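Endo-1,4-beta-xylanase (Uncultured bacterium, PDB 7AX7) probably removes acetyl groups from acetylated xylan with the help of cobalt, as the independently working CE4 domain of a multidomain xylanase. Local coordinates at residues 9-14 against 60-65; 135-140 against 162-167; 115-120 against 192-197; 29-34 against 182-187; 142-147 against 175-180. One frame throughout, in Å; residues are numbered along the deposited sequence.

Contact 1: residues 9-14 against 60-65. With CO (cobalt (II) ion), chain B.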
# COMPACT_ATOMS: atom_id res chain seq x y z
N THR A 9 1.61 0.35 -4.63
CA THR A 9 0.95 0.42 -3.33
C THR A 9 0.99 1.85 -2.81
O THR A 9 1.93 2.61 -3.08
CB THR A 9 1.57 -0.55 -2.29
OG1 THR A 9 2.88 -0.10 -1.92
CG2 THR A 9 1.68 -1.96 -2.86
N PHE A 10 -0.03 2.21 -2.03
CA PHE A 10 -0.22 3.58 -1.58
C PHE A 10 -0.49 3.60 -0.08
O PHE A 10 -1.38 2.89 0.40
CB PHE A 10 -1.39 4.24 -2.34
CG PHE A 10 -1.13 4.43 -3.81
CD1 PHE A 10 -0.52 5.59 -4.28
CD2 PHE A 10 -1.50 3.45 -4.72
CE1 PHE A 10 -0.29 5.78 -5.63
CE2 PHE A 10 -1.27 3.63 -6.09
CZ PHE A 10 -0.66 4.79 -6.54
N ASP A 11 0.27 4.42 0.64
CA ASP A 11 0.15 4.62 2.08
C ASP A 11 -0.55 5.92 2.43
O ASP A 11 -0.39 6.94 1.75
CB ASP A 11 1.54 4.66 2.75
CG ASP A 11 2.12 3.29 3.00
OD1 ASP A 11 1.46 2.27 2.68
OD2 ASP A 11 3.26 3.25 3.53
N ASP A 12 -1.33 5.89 3.53
CA ASP A 12 -1.74 7.04 4.33
C ASP A 12 -3.15 7.55 4.02
O ASP A 12 -3.61 8.51 4.65
CB ASP A 12 -0.74 8.20 4.17
CG ASP A 12 0.62 7.89 4.79
OD1 ASP A 12 0.83 6.79 5.35
OD2 ASP A 12 1.51 8.76 4.72
N GLY A 13 -3.86 6.93 3.07
CA GLY A 13 -5.23 7.32 2.81
C GLY A 13 -6.25 6.62 3.70
O GLY A 13 -5.90 6.03 4.73
N PRO A 14 -7.54 6.69 3.32
CA PRO A 14 -7.99 7.44 2.15
C PRO A 14 -7.96 8.94 2.39
O PRO A 14 -8.09 9.38 3.53
CB PRO A 14 -9.44 6.95 1.94
CG PRO A 14 -9.68 5.86 3.00
CD PRO A 14 -8.67 6.12 4.07
N ALA A 60 -5.54 -2.66 2.76
CA ALA A 60 -4.62 -3.24 3.74
C ALA A 60 -4.45 -2.27 4.92
O ALA A 60 -4.98 -1.15 4.91
CB ALA A 60 -3.26 -3.57 3.09
N SER A 61 -3.71 -2.69 5.93
CA SER A 61 -3.62 -1.98 7.20
C SER A 61 -2.35 -1.14 7.28
O SER A 61 -1.26 -1.64 6.98
CB SER A 61 -3.66 -2.97 8.36
OG SER A 61 -3.49 -2.30 9.59
N HIS A 62 -2.49 0.12 7.67
CA HIS A 62 -1.36 0.98 7.98
C HIS A 62 -1.42 1.48 9.44
O HIS A 62 -0.92 2.56 9.76
CB HIS A 62 -1.30 2.15 6.99
CG HIS A 62 0.05 2.79 6.86
ND1 HIS A 62 1.22 2.10 7.07
CD2 HIS A 62 0.41 4.05 6.51
CE1 HIS A 62 2.25 2.91 6.86
NE2 HIS A 62 1.78 4.10 6.52
N SER A 63 -2.05 0.69 10.32
CA SER A 63 -2.32 1.01 11.72
C SER A 63 -3.54 1.93 11.87
O SER A 63 -4.14 2.34 10.87
CB SER A 63 -1.10 1.64 12.41
OG SER A 63 -1.04 3.05 12.21
N TYR A 64 -3.93 2.24 13.11
CA TYR A 64 -5.09 3.10 13.34
C TYR A 64 -4.73 4.59 13.47
O TYR A 64 -5.40 5.43 12.88
CB TYR A 64 -5.87 2.65 14.58
CG TYR A 64 -7.26 3.23 14.59
CD1 TYR A 64 -8.29 2.64 13.87
CD2 TYR A 64 -7.54 4.41 15.27
CE1 TYR A 64 -9.55 3.18 13.84
CE2 TYR A 64 -8.81 4.96 15.25
CZ TYR A 64 -9.81 4.34 14.53
OH TYR A 64 -11.09 4.87 14.49
N THR A 65 -3.67 4.93 14.23
CA THR A 65 -3.30 6.32 14.47
C THR A 65 -2.03 6.74 13.74
O THR A 65 -1.64 7.91 13.84
CB THR A 65 -3.11 6.59 15.98
OG1 THR A 65 -2.05 5.77 16.48
CG2 THR A 65 -4.38 6.31 16.75
CO CO B . 2.61 6.17 6.36
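The imidazole of His62 meets two consecutive aspartates, one over a face and one at its edge. Asp11 lies over a face, its CG 3.6 Å above the ring plane of His62 and displaced toward the rim. Asp12 comes to the edge, where its OD1 lies in the ring plane 3.0 Å from CD2 of His62, and its carboxylate is turned just 19° from the imidazole. A shared metal explains this closeness: the cobalt ion is bound by Asp12 OD1 at 2.1 Å and by His62 NE2 at 2.2 Å. With CG anti to the backbone N (chi1 -158°), the His62 ring extends toward the metal, and the hydrogen bond of its ND1 to the carbonyl of Arg100 holds its rotation. Asp11 is not a ligand of the cobalt; its OD1 is paired with Arg100 in a salt bridge. His66 completes the Asp-His-His set that marks the CE4, or NodB-type, deacetylase site, so a carboxylate and imidazoles suit these places. Both segments leave the sheet here: strand 33-36 lies between strands 4-11 and 58-61, strand 148-153 flanks 4-11 on its other side, and helix 74-92 packs against Ser61 and Ser63.

Contact 2: residues 135-140 against 162-167; sequences QRVNNA and VQALPQ
Val137 and Ala164 supply the apolar heart of this helix pair, and Arg136 and Gln167 extend it with the aliphatic parts of longer side chains. The CG2 methyl of Val137 lies 3.7 Å from the CB of Ala164. The same methyl is 3.5 Å from the carbonyl O of Ala164, so the valine leans on backbone as well as side chain. Val137 has CG1 anti to its backbone N (chi1 168°), and both of its methyls reach Gln167: each is 3.8 Å from Gln167 CB. Arg136 adds its CB, 3.8 Å from the CB of Ala164. Alanine suits the place of closest backbone approach, where its single methyl lets the short axes come within 8.6 Å, and a branched valine fills the width beside it.

The polar ends turn to other partners. Arg136 runs out extended, and its guanidinium is gripped by Thr161 and Asn158 at NH1 and by the carbonyl of Thr131 at NE, which ties the start of both helices together. The amide of Gln167 is hydrogen-bonded through NE2 to Gln134 OE1, which ties helix 159-174 back to helix 133-143. Pro166, which has no N-H to offer, lies where helix 159-174 is kinked, and it faces away from the contact.

The two helices run in broadly the same direction, crossing at -43°, and strand 148-153 joins them in sequence. This is the packing of neighbouring outer helices in the distorted beta/alpha barrel of NodB-type deacetylases.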
# COMPACT_ATOMS: atom_id res chain seq x y z
N GLN A 135 11.39 13.15 -10.60
CA GLN A 135 12.14 12.27 -9.70
C GLN A 135 11.28 11.09 -9.27
O GLN A 135 11.74 9.95 -9.22
CB GLN A 135 12.65 13.04 -8.48
CG GLN A 135 13.85 13.95 -8.74
CD GLN A 135 14.30 14.68 -7.48
OE1 GLN A 135 13.56 15.48 -6.90
NE2 GLN A 135 15.52 14.40 -7.04
N ARG A 136 10.01 11.36 -8.94
CA ARG A 136 9.10 10.29 -8.55
C ARG A 136 8.93 9.28 -9.67
O ARG A 136 9.01 8.06 -9.45
CB ARG A 136 7.75 10.88 -8.12
CG ARG A 136 7.86 11.70 -6.84
CD ARG A 136 6.62 12.50 -6.51
NE ARG A 136 6.93 13.48 -5.47
CZ ARG A 136 6.13 13.83 -4.47
NH1 ARG A 136 4.92 13.27 -4.34
NH2 ARG A 136 6.54 14.73 -3.58
N VAL A 137 8.71 9.77 -10.90
CA VAL A 137 8.61 8.89 -12.06
C VAL A 137 9.85 8.01 -12.16
O VAL A 137 9.75 6.78 -12.24
CB VAL A 137 8.40 9.72 -13.34
CG1 VAL A 137 8.59 8.86 -14.59
CG2 VAL A 137 7.03 10.42 -13.35
N ASN A 138 11.03 8.63 -12.16
CA ASN A 138 12.26 7.87 -12.40
C ASN A 138 12.55 6.90 -11.25
O ASN A 138 13.03 5.78 -11.49
CB ASN A 138 13.43 8.82 -12.63
CG ASN A 138 13.28 9.61 -13.92
OD1 ASN A 138 12.57 9.19 -14.84
ND2 ASN A 138 13.94 10.76 -14.00
N ASN A 139 12.26 7.29 -10.01
CA ASN A 139 12.48 6.38 -8.89
C ASN A 139 11.59 5.15 -9.01
O ASN A 139 12.03 4.02 -8.74
CB ASN A 139 12.25 7.10 -7.56
CG ASN A 139 13.32 8.14 -7.27
OD1 ASN A 139 14.37 8.16 -7.93
ND2 ASN A 139 13.08 8.99 -6.28
N ALA A 140 10.33 5.33 -9.41
CA ALA A 140 9.43 4.19 -9.57
C ALA A 140 9.89 3.28 -10.71
O ALA A 140 9.91 2.05 -10.57
CB ALA A 140 8.00 4.68 -9.81
N VAL A 162 0.30 12.21 -7.84
CA VAL A 162 -0.77 12.16 -8.84
C VAL A 162 -0.24 12.56 -10.21
O VAL A 162 -0.52 11.90 -11.22
CB VAL A 162 -1.94 13.05 -8.40
CG1 VAL A 162 -2.99 13.11 -9.50
CG2 VAL A 162 -2.55 12.52 -7.09
N GLN A 163 0.56 13.63 -10.28
CA GLN A 163 1.13 14.04 -11.55
C GLN A 163 2.07 12.97 -12.11
O GLN A 163 2.11 12.74 -13.32
CB GLN A 163 1.89 15.36 -11.40
CG GLN A 163 1.01 16.56 -11.16
CD GLN A 163 1.82 17.81 -10.80
OE1 GLN A 163 2.31 17.95 -9.67
NE2 GLN A 163 1.98 18.70 -11.76
N ALA A 164 2.81 12.29 -11.23
CA ALA A 164 3.80 11.31 -11.66
C ALA A 164 3.16 10.00 -12.12
O ALA A 164 3.73 9.31 -12.97
CB ALA A 164 4.77 11.02 -10.51
N LEU A 165 1.99 9.65 -11.59
CA LEU A 165 1.48 8.30 -11.79
C LEU A 165 1.24 7.92 -13.25
O LEU A 165 1.53 6.77 -13.62
CB LEU A 165 0.20 8.13 -10.95
CG LEU A 165 -0.37 6.71 -10.88
CD1 LEU A 165 0.65 5.73 -10.31
CD2 LEU A 165 -1.65 6.68 -10.07
N PRO A 166 0.73 8.79 -14.13
CA PRO A 166 0.52 8.34 -15.52
C PRO A 166 1.79 7.89 -16.21
O PRO A 166 1.78 6.84 -16.87
CB PRO A 166 -0.13 9.56 -16.19
CG PRO A 166 -0.92 10.18 -15.06
CD PRO A 166 0.05 10.08 -13.88
N GLN A 167 2.89 8.64 -16.08
CA GLN A 167 4.16 8.20 -16.67
C GLN A 167 4.62 6.88 -16.08
O GLN A 167 5.20 6.04 -16.78
CB GLN A 167 5.26 9.25 -16.47
CG GLN A 167 5.14 10.52 -17.31
CD GLN A 167 6.15 11.60 -16.89
OE1 GLN A 167 5.80 12.56 -16.21
NE2 GLN A 167 7.41 11.43 -17.30

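Contact 3: residues 115-120 against 192-197; sequences DYPFIQ and NPNVEY
Pro117 and Pro193 form the dense part of this contact. The CB of Pro117 presses to 3.3 Å from the carbonyl O of Pro193, while CG of Pro117 packs 4.0 Å from CB of Pro193. The side chain of Asn194 lies across the Pro117 ring and covers it further. Prolines suit a place where two irregular chains meet without pairing, since their rigid rings give apolar surface and need no N-H partner. The Pro193 carbonyl also accepts from Val195 N at 2.8 Å, within the inverse gamma turn centred on Asn194, and from the indole of Trp200. Before it, Asn192 OD1 takes the N-H of Asn194 in an Asx turn, from well above its carbonyl plane.

Beyond the prolines the two chains part and water takes over. One water accepts from Phe118 N at 3.0 Å and donates to Val195 O at 2.7 Å, bridging backbone to backbone. Another lies between the carboxylates of Asp115 and Glu196, whose OD1 and OE2 are 5.5 Å apart; its hold on Glu196 is weak. It may ease the repulsion between two like charges at this exposed margin.

Strand 118-123 lies between strands 148-153 and 199-200, pairing with Trp200 through Phe118 and Gln120. Phe118 packs edge-to-face on Phe99, and Phe186 of helix 182-189 touches Pro193 from the other side.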
# COMPACT_ATOMS: atom_id res chain seq x y z
N ASP A 115 -0.33 -10.10 13.50
CA ASP A 115 -0.63 -11.39 12.88
C ASP A 115 -0.74 -11.33 11.36
O ASP A 115 -1.11 -12.32 10.74
CB ASP A 115 -1.94 -11.94 13.47
CG ASP A 115 -1.82 -12.23 14.95
OD1 ASP A 115 -0.77 -12.76 15.35
OD2 ASP A 115 -2.77 -11.91 15.71
N TYR A 116 -0.44 -10.19 10.76
CA TYR A 116 -0.44 -10.10 9.32
C TYR A 116 0.99 -10.09 8.79
O TYR A 116 1.92 -9.66 9.49
CB TYR A 116 -1.15 -8.82 8.85
CG TYR A 116 -2.59 -8.70 9.30
CD1 TYR A 116 -3.59 -9.44 8.70
CD2 TYR A 116 -2.94 -7.82 10.32
CE1 TYR A 116 -4.91 -9.33 9.09
CE2 TYR A 116 -4.26 -7.69 10.72
CZ TYR A 116 -5.23 -8.44 10.11
OH TYR A 116 -6.54 -8.32 10.52
N PRO A 117 1.20 -10.54 7.55
CA PRO A 117 2.52 -10.35 6.92
C PRO A 117 2.87 -8.87 6.85
O PRO A 117 2.03 -8.02 6.52
CB PRO A 117 2.34 -10.96 5.53
CG PRO A 117 1.15 -11.88 5.65
CD PRO A 117 0.25 -11.24 6.67
N PHE A 118 4.13 -8.57 7.15
CA PHE A 118 4.67 -7.22 7.06
C PHE A 118 5.12 -6.92 5.62
O PHE A 118 5.84 -7.73 5.02
CB PHE A 118 5.87 -7.05 8.00
CG PHE A 118 5.50 -6.93 9.47
CD1 PHE A 118 4.76 -7.91 10.11
CD2 PHE A 118 5.93 -5.83 10.21
CE1 PHE A 118 4.44 -7.81 11.46
CE2 PHE A 118 5.61 -5.71 11.56
CZ PHE A 118 4.87 -6.71 12.18
N ILE A 119 4.76 -5.75 5.12
CA ILE A 119 5.14 -5.32 3.78
C ILE A 119 5.99 -4.05 3.88
O ILE A 119 5.61 -3.11 4.59
CB ILE A 119 3.92 -5.07 2.88
CG1 ILE A 119 3.11 -6.37 2.73
CG2 ILE A 119 4.36 -4.52 1.53
CD1 ILE A 119 3.91 -7.54 2.18
N GLN A 120 7.13 -4.04 3.21
CA GLN A 120 7.86 -2.79 3.04
C GLN A 120 7.77 -2.34 1.58
O GLN A 120 6.91 -1.52 1.24
CB GLN A 120 9.32 -2.96 3.47
CG GLN A 120 10.14 -1.69 3.30
CD GLN A 120 11.56 -1.86 3.77
OE1 GLN A 120 11.82 -2.50 4.79
NE2 GLN A 120 12.50 -1.29 3.02
N ASN A 192 3.81 -18.24 -0.06
CA ASN A 192 3.10 -18.04 1.20
C ASN A 192 3.62 -16.78 1.88
O ASN A 192 4.76 -16.76 2.35
CB ASN A 192 3.26 -19.24 2.13
CG ASN A 192 2.70 -19.00 3.53
OD1 ASN A 192 1.78 -18.20 3.71
ND2 ASN A 192 3.27 -19.67 4.53
N PRO A 193 2.84 -15.70 1.92
CA PRO A 193 3.31 -14.48 2.60
C PRO A 193 3.28 -14.59 4.10
O PRO A 193 3.93 -13.79 4.78
CB PRO A 193 2.32 -13.40 2.12
CG PRO A 193 1.05 -14.17 1.92
CD PRO A 193 1.50 -15.51 1.33
N ASN A 194 2.55 -15.57 4.64
CA ASN A 194 2.27 -15.60 6.07
C ASN A 194 3.43 -16.27 6.79
O ASN A 194 3.35 -17.39 7.30
CB ASN A 194 0.94 -16.29 6.33
CG ASN A 194 -0.20 -15.63 5.58
OD1 ASN A 194 -0.45 -15.92 4.40
ND2 ASN A 194 -0.89 -14.73 6.25
N VAL A 195 4.55 -15.56 6.80
CA VAL A 195 5.76 -15.94 7.51
C VAL A 195 5.95 -14.92 8.62
O VAL A 195 6.02 -13.71 8.35
CB VAL A 195 6.98 -15.98 6.57
CG1 VAL A 195 8.26 -16.32 7.35
CG2 VAL A 195 6.75 -16.96 5.42
N GLU A 196 6.00 -15.39 9.86
CA GLU A 196 6.19 -14.49 10.98
C GLU A 196 7.61 -13.94 10.98
O GLU A 196 8.55 -14.56 10.47
CB GLU A 196 5.91 -15.19 12.30
CG GLU A 196 4.45 -15.36 12.63
CD GLU A 196 4.25 -16.10 13.94
OE1 GLU A 196 4.36 -17.35 13.94
OE2 GLU A 196 4.00 -15.43 14.97
N TYR A 197 7.77 -12.77 11.60
CA TYR A 197 9.10 -12.19 11.82
C TYR A 197 9.80 -11.87 10.50
O TYR A 197 11.04 -11.88 10.43
CB TYR A 197 9.96 -13.11 12.69
CG TYR A 197 9.25 -13.68 13.90
CD1 TYR A 197 8.60 -12.86 14.81
CD2 TYR A 197 9.21 -15.06 14.12
CE1 TYR A 197 7.94 -13.38 15.92
CE2 TYR A 197 8.57 -15.59 15.22
CZ TYR A 197 7.94 -14.75 16.12
OH TYR A 197 7.29 -15.28 17.21
O HOH W 1 1.35 -14.09 13.64
O HOH W 2 5.51 -11.14 7.75

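Contact 4: residues 29-34 against 182-187; sequences GVKATF and VSELFE
Thr33 meets Val182 with every atom of its side chain beyond CA. Its CB lies 3.8 Å from CG2 of Val182, and the CG2 methyl of Thr33 is 3.9 Å from that same valine methyl. The hydroxyl does the polar work: Thr33 OG1 accepts the backbone N-H of Val182 at 3.0 Å, with a fairly straight angle of 156°, and it also touches Val182 CG2 at 3.4 Å. The torsion chi1 of -53° sets OG1 beside the strand's own backbone N and turns it to the helix, while the CG2 methyl, anti to the backbone N, packs on that same CG2 of Val182. A threonine suits this buried place because one branch can satisfy a helix N-H and the other can pack. Val182 also packs on Thr9 of strand 4-11.

In the loop just before the strand, Lys31 forms a salt bridge with Glu184. The two side chains cross at about a right angle; the bend at chi3 (-67°) carries Lys31 NZ to Glu184 OE2 at 2.6 Å, on the syn lone pair. The other oxygen, OE1, is hydrogen-bonded to the N-H of Thr181, just ahead of the helix, so the carboxylate is held at both oxygens and kept from turning.

The chemistry thus joins strand 33-36 and the loop leading into it to the first turn of helix 182-189, by a neutral bond in the interior and a charged one at the partly exposed margin. A carboxylate in the first turn probably also gains from the positive end of the helix dipole, with Lys31 balancing its charge.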
# COMPACT_ATOMS: atom_id res chain seq x y z
N GLY A 29 -6.81 0.94 -16.38
CA GLY A 29 -7.22 -0.43 -16.08
C GLY A 29 -6.27 -1.14 -15.15
O GLY A 29 -6.00 -2.34 -15.32
N VAL A 30 -5.75 -0.44 -14.15
CA VAL A 30 -4.71 -0.93 -13.26
C VAL A 30 -5.26 -1.02 -11.84
O VAL A 30 -5.99 -0.13 -11.40
CB VAL A 30 -3.46 -0.02 -13.32
CG1 VAL A 30 -2.50 -0.36 -12.20
CG2 VAL A 30 -2.78 -0.15 -14.69
N LYS A 31 -4.91 -2.09 -11.14
CA LYS A 31 -5.26 -2.23 -9.73
C LYS A 31 -4.04 -1.91 -8.86
O LYS A 31 -2.89 -2.04 -9.30
CB LYS A 31 -5.77 -3.64 -9.44
CG LYS A 31 -7.14 -3.92 -10.05
CD LYS A 31 -7.54 -5.38 -9.90
CE LYS A 31 -6.65 -6.31 -10.73
NZ LYS A 31 -7.11 -7.71 -10.57
N ALA A 32 -4.31 -1.48 -7.63
CA ALA A 32 -3.26 -1.15 -6.67
C ALA A 32 -3.72 -1.60 -5.29
O ALA A 32 -4.84 -2.08 -5.11
CB ALA A 32 -2.94 0.35 -6.67
N THR A 33 -2.83 -1.46 -4.31
CA THR A 33 -3.11 -1.80 -2.92
C THR A 33 -2.97 -0.54 -2.08
O THR A 33 -1.97 0.18 -2.20
CB THR A 33 -2.15 -2.89 -2.42
OG1 THR A 33 -2.19 -4.00 -3.32
CG2 THR A 33 -2.52 -3.36 -1.00
N PHE A 34 -3.96 -0.28 -1.23
CA PHE A 34 -3.98 0.92 -0.38
C PHE A 34 -3.91 0.48 1.07
O PHE A 34 -4.84 -0.14 1.59
CB PHE A 34 -5.24 1.75 -0.64
CG PHE A 34 -5.29 2.34 -2.02
CD1 PHE A 34 -5.81 1.61 -3.09
CD2 PHE A 34 -4.79 3.61 -2.25
CE1 PHE A 34 -5.85 2.16 -4.37
CE2 PHE A 34 -4.83 4.17 -3.52
CZ PHE A 34 -5.35 3.44 -4.59
N VAL A 182 -1.18 -6.77 -3.85
CA VAL A 182 -0.24 -7.54 -3.04
C VAL A 182 -0.74 -8.98 -2.86
O VAL A 182 0.02 -9.94 -3.01
CB VAL A 182 0.01 -6.84 -1.69
CG1 VAL A 182 0.97 -7.65 -0.82
CG2 VAL A 182 0.59 -5.44 -1.94
N SER A 183 -2.04 -9.15 -2.58
CA SER A 183 -2.61 -10.50 -2.54
C SER A 183 -2.38 -11.23 -3.86
O SER A 183 -1.93 -12.38 -3.88
CB SER A 183 -4.10 -10.46 -2.20
OG SER A 183 -4.33 -10.29 -0.81
N GLU A 184 -2.70 -10.57 -4.98
CA GLU A 184 -2.49 -11.21 -6.28
C GLU A 184 -1.02 -11.51 -6.52
O GLU A 184 -0.68 -12.54 -7.12
CB GLU A 184 -3.05 -10.33 -7.39
CG GLU A 184 -4.56 -10.32 -7.46
CD GLU A 184 -5.07 -9.21 -8.36
OE1 GLU A 184 -4.27 -8.33 -8.75
OE2 GLU A 184 -6.28 -9.22 -8.67
N LEU A 185 -0.12 -10.64 -6.06
CA LEU A 185 1.31 -10.87 -6.24
C LEU A 185 1.72 -12.21 -5.63
O LEU A 185 2.37 -13.04 -6.28
CB LEU A 185 2.11 -9.73 -5.62
CG LEU A 185 3.62 -9.95 -5.51
CD1 LEU A 185 4.26 -10.13 -6.90
CD2 LEU A 185 4.25 -8.80 -4.75
N PHE A 186 1.37 -12.44 -4.36
CA PHE A 186 1.77 -13.69 -3.72
C PHE A 186 1.02 -14.88 -4.31
O PHE A 186 1.62 -15.93 -4.56
CB PHE A 186 1.57 -13.59 -2.21
CG PHE A 186 2.63 -12.78 -1.52
CD1 PHE A 186 3.84 -13.34 -1.19
CD2 PHE A 186 2.41 -11.44 -1.23
CE1 PHE A 186 4.83 -12.59 -0.56
CE2 PHE A 186 3.39 -10.68 -0.60
CZ PHE A 186 4.60 -11.26 -0.27
N GLU A 187 -0.28 -14.73 -4.56
CA GLU A 187 -1.04 -15.81 -5.17
C GLU A 187 -0.41 -16.28 -6.48
O GLU A 187 -0.20 -17.48 -6.70
CB GLU A 187 -2.49 -15.37 -5.39
CG GLU A 187 -3.50 -16.50 -5.64
CD GLU A 187 -3.37 -17.11 -7.03
OE1 GLU A 187 -3.51 -18.35 -7.15
OE2 GLU A 187 -3.14 -16.36 -8.01

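Contact 5: residues 142-147 against 175-180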
# COMPACT_ATOMS: atom_id res chain seq x y z
N GLY A 142 12.90 2.98 -11.90
CA GLY A 142 14.15 2.35 -11.55
C GLY A 142 14.03 1.29 -10.47
O GLY A 142 14.93 0.47 -10.33
N ALA A 143 12.94 1.31 -9.70
CA ALA A 143 12.74 0.31 -8.66
C ALA A 143 12.08 -0.95 -9.19
O ALA A 143 12.11 -1.99 -8.51
CB ALA A 143 11.89 0.90 -7.53
N ALA A 144 11.50 -0.90 -10.38
CA ALA A 144 10.72 -2.01 -10.89
C ALA A 144 11.62 -3.20 -11.17
O ALA A 144 12.67 -3.06 -11.80
CB ALA A 144 9.98 -1.60 -12.16
N LYS A 145 11.19 -4.36 -10.69
CA LYS A 145 11.66 -5.63 -11.21
C LYS A 145 10.57 -6.64 -10.91
O LYS A 145 9.66 -6.37 -10.11
CB LYS A 145 13.02 -6.04 -10.61
CG LYS A 145 13.05 -6.22 -9.12
CD LYS A 145 14.47 -6.52 -8.65
CE LYS A 145 14.70 -6.11 -7.20
NZ LYS A 145 14.00 -6.98 -6.20
N ASP A 146 10.64 -7.77 -11.59
CA ASP A 146 9.65 -8.83 -11.43
C ASP A 146 9.43 -9.15 -9.95
O ASP A 146 10.39 -9.45 -9.23
CB ASP A 146 10.12 -10.08 -12.18
CG ASP A 146 9.07 -11.15 -12.23
OD1 ASP A 146 7.89 -10.86 -11.93
OD2 ASP A 146 9.42 -12.29 -12.59
N GLY A 147 8.18 -9.07 -9.50
CA GLY A 147 7.82 -9.40 -8.14
C GLY A 147 7.93 -8.28 -7.13
O GLY A 147 7.65 -8.51 -5.95
N GLN A 175 7.56 -1.57 -20.44
CA GLN A 175 8.63 -2.49 -20.09
C GLN A 175 8.13 -3.91 -19.88
O GLN A 175 8.93 -4.77 -19.51
CB GLN A 175 9.36 -2.00 -18.82
CG GLN A 175 10.17 -0.74 -19.07
CD GLN A 175 11.24 -0.95 -20.14
OE1 GLN A 175 12.17 -1.75 -19.95
NE2 GLN A 175 11.10 -0.26 -21.26
N GLY A 176 6.84 -4.16 -20.10
CA GLY A 176 6.30 -5.51 -20.02
C GLY A 176 5.78 -5.93 -18.67
O GLY A 176 5.53 -7.12 -18.47
N TYR A 177 5.60 -5.00 -17.74
CA TYR A 177 5.11 -5.37 -16.42
C TYR A 177 3.59 -5.45 -16.39
O TYR A 177 2.90 -4.80 -17.17
CB TYR A 177 5.59 -4.37 -15.36
CG TYR A 177 7.07 -4.43 -15.07
CD1 TYR A 177 7.59 -5.40 -14.23
CD2 TYR A 177 7.94 -3.51 -15.63
CE1 TYR A 177 8.95 -5.45 -13.95
CE2 TYR A 177 9.31 -3.55 -15.36
CZ TYR A 177 9.80 -4.52 -14.52
OH TYR A 177 11.16 -4.56 -14.24
N THR A 178 3.08 -6.28 -15.49
CA THR A 178 1.66 -6.46 -15.25
C THR A 178 1.39 -6.04 -13.81
O THR A 178 2.11 -6.45 -12.90
CB THR A 178 1.25 -7.92 -15.47
OG1 THR A 178 1.37 -8.24 -16.86
CG2 THR A 178 -0.19 -8.14 -15.00
N PHE A 179 0.37 -5.21 -13.61
CA PHE A 179 0.08 -4.67 -12.29
C PHE A 179 -0.84 -5.61 -11.52
O PHE A 179 -1.82 -6.12 -12.07
CB PHE A 179 -0.54 -3.28 -12.38
CG PHE A 179 0.41 -2.24 -12.88
CD1 PHE A 179 1.27 -1.60 -12.01
CD2 PHE A 179 0.46 -1.92 -14.23
CE1 PHE A 179 2.16 -0.64 -12.47
CE2 PHE A 179 1.34 -0.97 -14.69
CZ PHE A 179 2.19 -0.32 -13.82
N VAL A 180 -0.50 -5.86 -10.25
CA VAL A 180 -1.26 -6.75 -9.39
C VAL A 180 -1.38 -6.13 -8.01
O VAL A 180 -0.59 -5.27 -7.62
CB VAL A 180 -0.60 -8.15 -9.29
CG1 VAL A 180 -0.59 -8.85 -10.67
CG2 VAL A 180 0.82 -8.04 -8.73
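Tyr177 brings the outer end of its ring, CE1, CZ and OH, up to Ala144 and the backbone of Lys145 and Asp146, in the beta/alpha barrel fold of NodB-type deacetylases. The contact joins the loop from helix 133-143 into strand 148-153 to the start of strand 177-179.

Apolar contact comes first. The CB of Ala144 lies 3.8 Å from CZ of Tyr177, in an oblique approach, and Leu172 of helix 159-174 touches both side chains. Alanine is small enough to let the ring lie close to the loop.

The rest is ring against main chain. Tyr177 CE1 stands 3.6 Å from the carbonyl C of Lys145, and the backbone N of Asp146 lies in plane at the ring's edge, 3.7 Å from CE1. With CG beside the backbone N (chi1 -70°), the ring extends from the strand toward the loop, where a long side chain suits a place at which the two backbones stay well apart, 7.6 Å between the CA atoms of Asp146 and Tyr177.

Charged ends hold the loop from other directions. Asp146 OD1 takes part in a salt bridge with Lys189 and a hydrogen bond with Leu5 N, and Lys145 NZ reaches Gln148. Gly147 and Gly176 adopt positive phi, where a side chain would be crowded against the preceding carbonyl O; Gly176 ends helix 159-174 in a Schellman motif.

At the tip of the ring, Tyr177 OH comes to 3.3 Å from CA of Lys145.

In the fold
Contact 1 is the buried, metal-binding heart of the domain, where polar ligands gather at the ends of strands. Contact 2 is also buried but apolar, between two outer helices, and touches contact 1 only where Phe10 packs on Leu165. Contact 4 mixes a buried hydroxyl bond with a salt bridge at the margin; its strand 33-36 pairs with both strands of contact 1. Contacts 3 and 5 are nearer the surface: contact 3 pairs a tight proline contact with a water-bridged margin, and the outer end of a tyrosine ring meeting a loop backbone makes contact 5. Helix 133-143 serves both contacts 2 and 5, while Phe186 and Leu185 of helix 182-189 carry contact 4 to contacts 3 and 5 respectively.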